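PDB 2PYX: tryptophan halogenase from Shewanella frigidimarina, which probably acts as a flavin-dependent halogenase of the tryptophan halogenase family, using reduced flavin and oxygen to halogenate its substrate. Local coordinates for residues A[90-95]-A[359-364]. Residues are numbered along the deposited sequence; the frame is centred on the assembly and turned at random. Where two conformers were deposited one is given.
Sequences QGSRFI and PLEASA
Phe94 reaches from strand 87-95 to the turn at 359-362 and meets it with the far edge of its ring. CE1 packs against Leu360 CD1 at 3.6 Å, near the ring plane, while neighbouring CZ lies 3.3 Å from Glu361 OE2, an edge-on approach of C-H to carboxylate oxygen with the two planes 41° apart. With CB already directed at the turn, CG anti to the carbonyl carbon (chi1 -67°) carries the ring edge to Leu360 and Glu361. Trp97 and His411 meet the ring edge-to-face, and Tyr109 also packs on it.

The polar link is indirect. A water donates to Glu361 OE1 at 2.6 Å and is also hydrogen-bonded to Ser92 OG at 2.7 Å. OE2 is hydrogen-bonded to His411 NE2 and His111 ND1, so both oxygens of this buried carboxylate are engaged and its rotation restrained. Replacing Phe94 with an alanine would probably open a gap beside Leu360 CD1 and strip Glu361 OE2 of the ring edge packed against it.

A type II turn, closed by Ala362 N to Pro359 O, presents Glu361 just before helix 363-377. With predicted catalytic Lys89 close to Ser92, the arrangement is consistent with the substrate pocket of a flavin-dependent tryptophan halogenase, where Glu361 is predicted to bind tryptophan.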
loop_
_atom_site.group_PDB
_atom_site.type_symbol
_atom_site.label_atom_id
_atom_site.label_comp_id
_atom_site.label_asym_id
_atom_site.label_seq_id
_atom_site.Cartn_x
_atom_site.Cartn_y
_atom_site.Cartn_z
ATOM N N GLN A 90 11.090 4.376 -1.713
ATOM C CA GLN A 90 11.844 3.791 -0.602
ATOM C C GLN A 90 11.228 3.967 0.776
ATOM O O GLN A 90 11.839 3.616 1.791
ATOM C CB GLN A 90 13.285 4.326 -0.622
ATOM C CG GLN A 90 14.041 3.796 -1.814
ATOM C CD GLN A 90 15.476 4.236 -1.791
ATOM O OE1 GLN A 90 16.275 3.764 -0.973
ATOM N NE2 GLN A 90 15.806 5.175 -2.669
ATOM N N GLY A 91 10.001 4.503 0.793
ATOM C CA GLY A 91 9.227 4.694 2.023
ATOM C C GLY A 91 8.390 5.951 1.940
ATOM O O GLY A 91 8.067 6.418 0.845
ATOM N N SER A 92 7.975 6.431 3.110
ATOM C CA SER A 92 7.179 7.647 3.269
ATOM C C SER A 92 7.897 8.596 4.206
ATOM O O SER A 92 8.339 8.201 5.285
ATOM C CB SER A 92 5.811 7.350 3.872
ATOM O OG SER A 92 5.003 6.556 3.017
ATOM N N ARG A 93 8.024 9.847 3.757
ATOM C CA ARG A 93 8.570 10.891 4.598
ATOM C C ARG A 93 7.444 11.787 5.067
ATOM O O ARG A 93 6.671 12.310 4.259
ATOM C CB ARG A 93 9.610 11.735 3.891
ATOM C CG ARG A 93 10.345 12.684 4.849
ATOM C CD ARG A 93 11.418 13.461 4.148
ATOM N NE ARG A 93 12.388 12.594 3.493
ATOM C CZ ARG A 93 13.350 11.923 4.124
ATOM N NH1 ARG A 93 13.472 12.016 5.432
ATOM N NH2 ARG A 93 14.188 11.154 3.441
ATOM N N PHE A 94 7.375 11.930 6.380
ATOM C CA PHE A 94 6.298 12.648 7.078
ATOM C C PHE A 94 6.842 14.009 7.535
ATOM O O PHE A 94 7.786 14.058 8.328
ATOM C CB PHE A 94 5.800 11.803 8.239
ATOM C CG PHE A 94 5.118 10.565 7.769
ATOM C CD1 PHE A 94 3.815 10.611 7.285
ATOM C CD2 PHE A 94 5.786 9.343 7.723
ATOM C CE1 PHE A 94 3.202 9.470 6.790
ATOM C CE2 PHE A 94 5.158 8.198 7.223
ATOM C CZ PHE A 94 3.862 8.267 6.788
ATOM N N ILE A 95 6.217 15.077 7.036
ATOM C CA ILE A 95 6.674 16.437 7.233
ATOM C C ILE A 95 5.596 17.159 8.029
ATOM O O ILE A 95 4.436 17.121 7.644
ATOM C CB ILE A 95 6.938 17.086 5.869
ATOM C CG1 ILE A 95 7.953 16.223 5.088
ATOM C CG2 ILE A 95 7.423 18.507 6.042
ATOM C CD1 ILE A 95 8.052 16.575 3.643
ATOM N N PRO A 359 -5.024 6.917 1.708
ATOM C CA PRO A 359 -3.794 6.255 1.271
ATOM C C PRO A 359 -2.570 6.503 2.143
ATOM O O PRO A 359 -1.431 6.396 1.668
ATOM C CB PRO A 359 -3.583 6.844 -0.129
ATOM C CG PRO A 359 -4.184 8.170 -0.041
ATOM C CD PRO A 359 -5.380 8.054 0.830
ATOM N N LEU A 360 -2.790 6.784 3.432
ATOM C CA LEU A 360 -1.705 6.919 4.381
ATOM C C LEU A 360 -1.118 5.523 4.512
ATOM O O LEU A 360 -1.821 4.564 4.833
ATOM C CB LEU A 360 -2.227 7.381 5.733
ATOM C CG LEU A 360 -1.263 7.664 6.883
ATOM C CD1 LEU A 360 -0.283 8.709 6.483
ATOM C CD2 LEU A 360 -1.995 8.125 8.119
ATOM N N GLU A 361 0.164 5.424 4.283
ATOM C CA GLU A 361 0.908 4.171 4.272
ATOM C C GLU A 361 0.531 3.237 3.115
ATOM O O GLU A 361 0.937 2.057 3.138
ATOM C CB GLU A 361 0.873 3.437 5.611
ATOM C CG GLU A 361 1.519 4.231 6.728
ATOM C CD GLU A 361 3.032 4.285 6.651
ATOM O OE1 GLU A 361 3.628 3.571 5.809
ATOM O OE2 GLU A 361 3.618 5.045 7.437
ATOM N N ALA A 362 -0.215 3.725 2.125
ATOM C CA ALA A 362 -0.392 3.021 0.862
ATOM C C ALA A 362 -0.852 1.566 1.058
ATOM O O ALA A 362 -0.222 0.614 0.584
ATOM C CB ALA A 362 0.904 3.128 0.005
ATOM N N SER A 363 -1.979 1.383 1.713
ATOM C CA SER A 363 -2.473 0.043 1.973
ATOM C C SER A 363 -3.188 -0.569 0.797
ATOM O O SER A 363 -3.349 -1.785 0.741
ATOM C CB SER A 363 -3.372 0.010 3.219
ATOM O OG SER A 363 -4.534 0.783 3.047
ATOM N N ALA A 364 -3.584 0.228 -0.181
ATOM C CA ALA A 364 -4.543 -0.277 -1.189
ATOM C C ALA A 364 -3.973 -1.393 -2.069
ATOM O O ALA A 364 -4.575 -2.480 -2.168
ATOM C CB ALA A 364 -5.099 0.839 -2.028
HETATM O O HOH W 1 5.334 4.020 3.844
#